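Local coordinates for putative NADP oxidoreductase BF3122 (Bacteroides fragilis, PDB 3D1L), which is a putative NADP-dependent oxidoreductase that probably binds its dinucleotide through a Rossmann-type domain, with its substrate and reaction still undefined, at residues 13-18 / 48-53; 95-100 / 150-155. All coordinates share one frame; numbering follows the deposited sequence. Where two conformers were deposited one is given.

Contact 1: residues 13-18 / 48-53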
loop_
_atom_site.group_PDB
_atom_site.type_symbol
_atom_site.label_atom_id
_atom_site.label_comp_id
_atom_site.label_asym_id
_atom_site.label_seq_id
_atom_site.Cartn_x
_atom_site.Cartn_y
_atom_site.Cartn_z
ATOM N N ILE B 13 0.952 19.222 29.652
ATOM C CA ILE B 13 0.476 19.383 28.281
ATOM C C ILE B 13 -1.048 19.192 28.209
ATOM O O ILE B 13 -1.577 18.263 28.811
ATOM C CB ILE B 13 1.182 18.352 27.340
ATOM C CG1 ILE B 13 2.722 18.485 27.448
ATOM C CG2 ILE B 13 0.662 18.482 25.909
ATOM C CD1 ILE B 13 3.509 17.418 26.726
ATOM N N VAL B 14 -1.730 20.068 27.463
ATOM C CA VAL B 14 -3.167 19.882 27.104
ATOM C C VAL B 14 -3.313 19.634 25.588
ATOM O O VAL B 14 -2.633 20.281 24.764
ATOM C CB VAL B 14 -4.005 21.092 27.562
ATOM C CG1 VAL B 14 -5.462 21.026 27.049
ATOM C CG2 VAL B 14 -3.977 21.220 29.101
ATOM N N LEU B 15 -4.165 18.673 25.219
ATOM C CA LEU B 15 -4.488 18.463 23.806
ATOM C C LEU B 15 -5.851 19.000 23.524
ATOM O O LEU B 15 -6.818 18.626 24.208
ATOM C CB LEU B 15 -4.431 16.978 23.427
ATOM C CG LEU B 15 -3.292 16.061 23.916
ATOM C CD1 LEU B 15 -3.361 14.873 23.010
ATOM C CD2 LEU B 15 -1.908 16.641 23.815
ATOM N N ILE B 16 -5.938 19.883 22.525
ATOM C CA ILE B 16 -7.200 20.436 22.063
ATOM C C ILE B 16 -7.447 19.739 20.731
ATOM O O ILE B 16 -6.874 20.122 19.684
ATOM C CB ILE B 16 -7.185 22.003 21.910
ATOM C CG1 ILE B 16 -6.781 22.756 23.204
ATOM C CG2 ILE B 16 -8.510 22.507 21.425
ATOM C CD1 ILE B 16 -7.612 22.463 24.446
ATOM N N GLY B 17 -8.264 18.695 20.771
ATOM C CA GLY B 17 -8.439 17.834 19.608
ATOM C C GLY B 17 -7.865 16.447 19.892
ATOM O O GLY B 17 -6.775 16.320 20.469
ATOM N N ALA B 18 -8.594 15.406 19.489
ATOM C CA ALA B 18 -8.264 14.042 19.885
ATOM C C ALA B 18 -8.323 13.076 18.691
ATOM O O ALA B 18 -8.594 11.892 18.889
ATOM C CB ALA B 18 -9.207 13.578 21.000
ATOM N N ARG B 48 -12.835 10.837 25.591
ATOM C CA ARG B 48 -12.675 9.773 26.588
ATOM C C ARG B 48 -11.703 8.687 26.143
ATOM O O ARG B 48 -10.816 8.304 26.891
ATOM C CB ARG B 48 -14.032 9.143 26.931
ATOM C CG ARG B 48 -13.958 8.045 28.016
ATOM C CD ARG B 48 -15.218 7.176 28.094
ATOM N NE ARG B 48 -15.801 6.897 26.784
ATOM C CZ ARG B 48 -17.034 7.242 26.419
ATOM N NH1 ARG B 48 -17.845 7.868 27.270
ATOM N NH2 ARG B 48 -17.469 6.950 25.200
ATOM N N GLU B 49 -11.879 8.184 24.928
ATOM C CA GLU B 49 -10.999 7.153 24.378
ATOM C C GLU B 49 -9.562 7.571 24.527
ATOM O O GLU B 49 -8.741 6.818 25.053
ATOM C CB GLU B 49 -11.316 6.867 22.901
ATOM C CG GLU B 49 -12.454 5.898 22.716
ATOM C CD GLU B 49 -12.813 5.660 21.241
ATOM O OE1 GLU B 49 -13.813 4.918 21.018
ATOM O OE2 GLU B 49 -12.113 6.186 20.320
ATOM N N LEU B 50 -9.254 8.781 24.090
ATOM C CA LEU B 50 -7.868 9.233 24.196
ATOM C C LEU B 50 -7.404 9.452 25.648
ATOM O O LEU B 50 -6.290 9.099 25.999
ATOM C CB LEU B 50 -7.584 10.476 23.323
ATOM C CG LEU B 50 -6.120 10.962 23.395
ATOM C CD1 LEU B 50 -5.091 9.802 23.160
ATOM C CD2 LEU B 50 -5.904 12.102 22.409
ATOM N N ALA B 51 -8.248 10.049 26.480
ATOM C CA ALA B 51 -7.861 10.340 27.872
ATOM C C ALA B 51 -7.530 9.096 28.673
ATOM O O ALA B 51 -6.631 9.100 29.523
ATOM C CB ALA B 51 -8.949 11.142 28.566
ATOM N N GLN B 52 -8.259 8.021 28.418
ATOM C CA GLN B 52 -7.999 6.754 29.107
ATOM C C GLN B 52 -6.663 6.160 28.732
ATOM O O GLN B 52 -6.056 5.445 29.536
ATOM C CB GLN B 52 -9.016 5.727 28.701
ATOM C CG GLN B 52 -10.317 5.849 29.354
ATOM C CD GLN B 52 -11.227 4.758 28.861
ATOM O OE1 GLN B 52 -12.356 5.023 28.451
ATOM N NE2 GLN B 52 -10.716 3.513 28.855
ATOM N N LYS B 53 -6.229 6.405 27.491
ATOM C CA LYS B 53 -4.979 5.837 27.012
ATOM C C LYS B 53 -3.767 6.501 27.674
ATOM O O LYS B 53 -2.716 5.881 27.815
ATOM C CB LYS B 53 -4.888 5.936 25.486
ATOM C CG LYS B 53 -5.847 4.988 24.748
ATOM C CD LYS B 53 -6.048 5.426 23.297
ATOM C CE LYS B 53 -7.091 4.569 22.560
ATOM N NZ LYS B 53 -7.230 5.085 21.146
#

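Contact 2: residues 95-100 / 150-155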
loop_
_atom_site.group_PDB
_atom_site.type_symbol
_atom_site.label_atom_id
_atom_site.label_comp_id
_atom_site.label_asym_id
_atom_site.label_seq_id
_atom_site.Cartn_x
_atom_site.Cartn_y
_atom_site.Cartn_z
ATOM N N GLU B 95 3.376 32.579 29.833
ATOM C CA GLU B 95 4.395 31.717 29.189
ATOM C C GLU B 95 3.869 30.445 28.512
ATOM O O GLU B 95 4.660 29.687 27.964
ATOM C CB GLU B 95 5.463 31.312 30.209
ATOM C CG GLU B 95 4.929 30.341 31.241
ATOM C CD GLU B 95 5.946 29.986 32.305
ATOM O OE1 GLU B 95 5.758 30.449 33.447
ATOM O OE2 GLU B 95 6.918 29.244 31.990
ATOM N N ALA B 96 2.568 30.168 28.601
ATOM C CA ALA B 96 2.008 28.992 27.903
ATOM C C ALA B 96 2.277 29.082 26.404
ATOM O O ALA B 96 2.238 30.165 25.819
ATOM C CB ALA B 96 0.523 28.859 28.161
ATOM N N LEU B 97 2.582 27.948 25.794
ATOM C CA LEU B 97 2.837 27.912 24.363
ATOM C C LEU B 97 1.640 27.292 23.640
ATOM O O LEU B 97 1.228 26.173 23.984
ATOM C CB LEU B 97 4.155 27.142 24.145
ATOM C CG LEU B 97 4.928 26.955 22.843
ATOM C CD1 LEU B 97 4.818 28.145 21.917
ATOM C CD2 LEU B 97 6.423 26.624 23.113
HETATM N N MSE B 98 1.036 28.020 22.697
HETATM C CA MSE B 98 -0.020 27.416 21.837
HETATM C C MSE B 98 0.557 27.040 20.500
HETATM O O MSE B 98 1.089 27.891 19.769
HETATM C CB MSE B 98 -1.261 28.285 21.559
HETATM C CG MSE B 98 -1.420 29.553 22.314
HETATM SE SE MSE B 98 -1.447 29.350 24.222
HETATM C CE MSE B 98 -2.899 28.082 24.286
ATOM N N VAL B 99 0.442 25.762 20.184
ATOM C CA VAL B 99 0.878 25.252 18.895
ATOM C C VAL B 99 -0.258 24.536 18.183
ATOM O O VAL B 99 -1.181 24.009 18.810
ATOM C CB VAL B 99 2.136 24.326 19.021
ATOM C CG1 VAL B 99 3.256 25.044 19.768
ATOM C CG2 VAL B 99 1.798 22.984 19.690
ATOM N N HIS B 100 -0.209 24.545 16.858
ATOM C CA HIS B 100 -1.077 23.663 16.100
ATOM C C HIS B 100 -0.239 22.650 15.350
ATOM O O HIS B 100 0.982 22.762 15.307
ATOM C CB HIS B 100 -2.027 24.432 15.203
ATOM C CG HIS B 100 -1.364 25.152 14.086
ATOM N ND1 HIS B 100 -0.873 24.500 12.969
ATOM C CD2 HIS B 100 -1.126 26.471 13.888
ATOM C CE1 HIS B 100 -0.373 25.391 12.129
ATOM N NE2 HIS B 100 -0.509 26.591 12.664
ATOM N N ALA B 150 13.360 26.283 20.577
ATOM C CA ALA B 150 14.257 25.369 21.290
ATOM C C ALA B 150 13.500 24.445 22.240
ATOM O O ALA B 150 13.794 23.248 22.331
ATOM C CB ALA B 150 15.365 26.145 22.060
ATOM N N PHE B 151 12.531 25.009 22.944
ATOM C CA PHE B 151 11.622 24.249 23.792
ATOM C C PHE B 151 10.826 23.170 23.037
ATOM O O PHE B 151 10.799 22.013 23.460
ATOM C CB PHE B 151 10.656 25.212 24.478
ATOM C CG PHE B 151 9.731 24.550 25.430
ATOM C CD1 PHE B 151 10.207 24.038 26.636
ATOM C CD2 PHE B 151 8.385 24.447 25.148
ATOM C CE1 PHE B 151 9.340 23.407 27.540
ATOM C CE2 PHE B 151 7.519 23.824 26.046
ATOM C CZ PHE B 151 8.016 23.301 27.244
ATOM N N LEU B 152 10.153 23.549 21.946
ATOM C CA LEU B 152 9.423 22.567 21.093
ATOM C C LEU B 152 10.344 21.481 20.516
ATOM O O LEU B 152 10.025 20.303 20.563
ATOM C CB LEU B 152 8.646 23.266 19.966
ATOM C CG LEU B 152 7.458 24.166 20.325
ATOM C CD1 LEU B 152 6.923 24.925 19.113
ATOM C CD2 LEU B 152 6.316 23.376 21.027
ATOM N N LYS B 153 11.496 21.879 19.992
ATOM C CA LYS B 153 12.456 20.915 19.461
ATOM C C LYS B 153 12.972 19.921 20.501
ATOM O O LYS B 153 13.203 18.751 20.198
ATOM C CB LYS B 153 13.629 21.639 18.806
ATOM C CG LYS B 153 13.235 22.293 17.497
ATOM C CD LYS B 153 14.276 23.346 17.064
ATOM C CE LYS B 153 15.576 22.706 16.690
ATOM N NZ LYS B 153 16.582 23.767 16.412
ATOM N N ALA B 154 13.144 20.397 21.722
ATOM C CA ALA B 154 13.596 19.554 22.797
ATOM C C ALA B 154 12.532 18.515 23.110
ATOM O O ALA B 154 12.856 17.337 23.308
ATOM C CB ALA B 154 13.942 20.388 24.028
ATOM N N ILE B 155 11.265 18.938 23.128
ATOM C CA ILE B 155 10.149 18.003 23.305
ATOM C C ILE B 155 10.125 17.021 22.145
ATOM O O ILE B 155 10.103 15.816 22.378
ATOM C CB ILE B 155 8.775 18.704 23.408
ATOM C CG1 ILE B 155 8.706 19.548 24.686
ATOM C CG2 ILE B 155 7.639 17.665 23.387
ATOM C CD1 ILE B 155 7.438 20.403 24.783
#

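Contact 1: residues 13-18 / 48-53
L50 overlaps the side chains of L15 and A18 with a single branch, its CD2 methyl, which nestles between them as the strand gives way to the following loop. L50 CD2 lies 3.8 Å from L15 CD1, and A18 CB comes within 3.9 Å of the same L50 CD2 from another direction. The two contacts subtend about 110° at that methyl, so it acts as a wedge reaching the strand and the loop together. The leucine side chains of L15 and L50 cross nearly at right angles and meet through one methyl each. Rotation about the first side-chain bond of L50 sets CG opposite the backbone N (chi1 -179°), which carries the branched end outward from the helix to the strand terminus.

The contact is wholly apolar and buried, and it illustrates how a Rossmann-type domain packs a helix against the end of its first strand. Just before A18, G17 turns the chain with a phi of 113°, where a beta carbon would be jammed against the carbonyl O of I16. It belongs to a GxGxxA sequence consistent with the dinucleotide-binding loop of this family.

Helix 20-31 lies alongside, with A26 touching both L15 and L50, while T23 also packs on L50, and its OG1 donates a weak hydrogen bond to A18 O. The sheet completes the surroundings: L15 rests on I73 of strand 71-74, and V39 of strand 35-40 meets both A18 and L50, placing helix 44-53 beside helix 20-31 over the strands.

Contact 2: residues 95-100 / 150-155
L97 pushes its CD2 methyl into the notch formed by two successive residues of the helix, F151 and L152. On one side of the notch, F151 CD2 stands 3.6 Å from L97 CD2; the methyl comes to the edge of the ring, near its plane. On the other, L97 CD2 approaches L152 CG at 3.9 Å, the two leucines reaching toward each other tip to tip. With CG of L97 swung opposite its backbone N (chi1 -173°), the forked end projects from the sheet to the helix.

A second bump lies two residues along the strand. V99 CG1 settles against the fork of L152, at 3.7 Å from both L152 CD1 and L152 CD2, while the two side chains slide past each other in opposite directions. L152 is thus received between L97 and V99, whose side chains emerge from the same face of the strand. Helix 146-157 is the connection of a beta-alpha-beta unit joining the parallel strands 139-143 and 163-165, yet it reaches back to a strand in the Rossmann-type half of the sheet, with segment axes 61° apart and 11.3 Å at closest approach. F120 of strand 117-122 fills in beside this interface, touching both V99 and L152. I141 and A143 of strand 139-143 also pack on L152, and K70 makes a cation-pi contact with F151.

Overall arrangement
Contacts 1 and 2 each place a helix against the same mixed sheet, with centres about 18 Å apart and nearest atoms about 5 Å apart, without touching. Strand 71-74 lies between strands 12-16 and 97-100: its I73 meets L15 of contact 1, and its L71 meets L97 of contact 2, so both helices appear to cover one face. Along the chain, contact 1 closes before contact 2 opens. None of their residues belongs to the pockets seen for 2-mercapto-propion aldehyde. The link to one pocket is indirect, since strand 117-122, which borders contact 2, leads toward Q124 and T125 of that pocket.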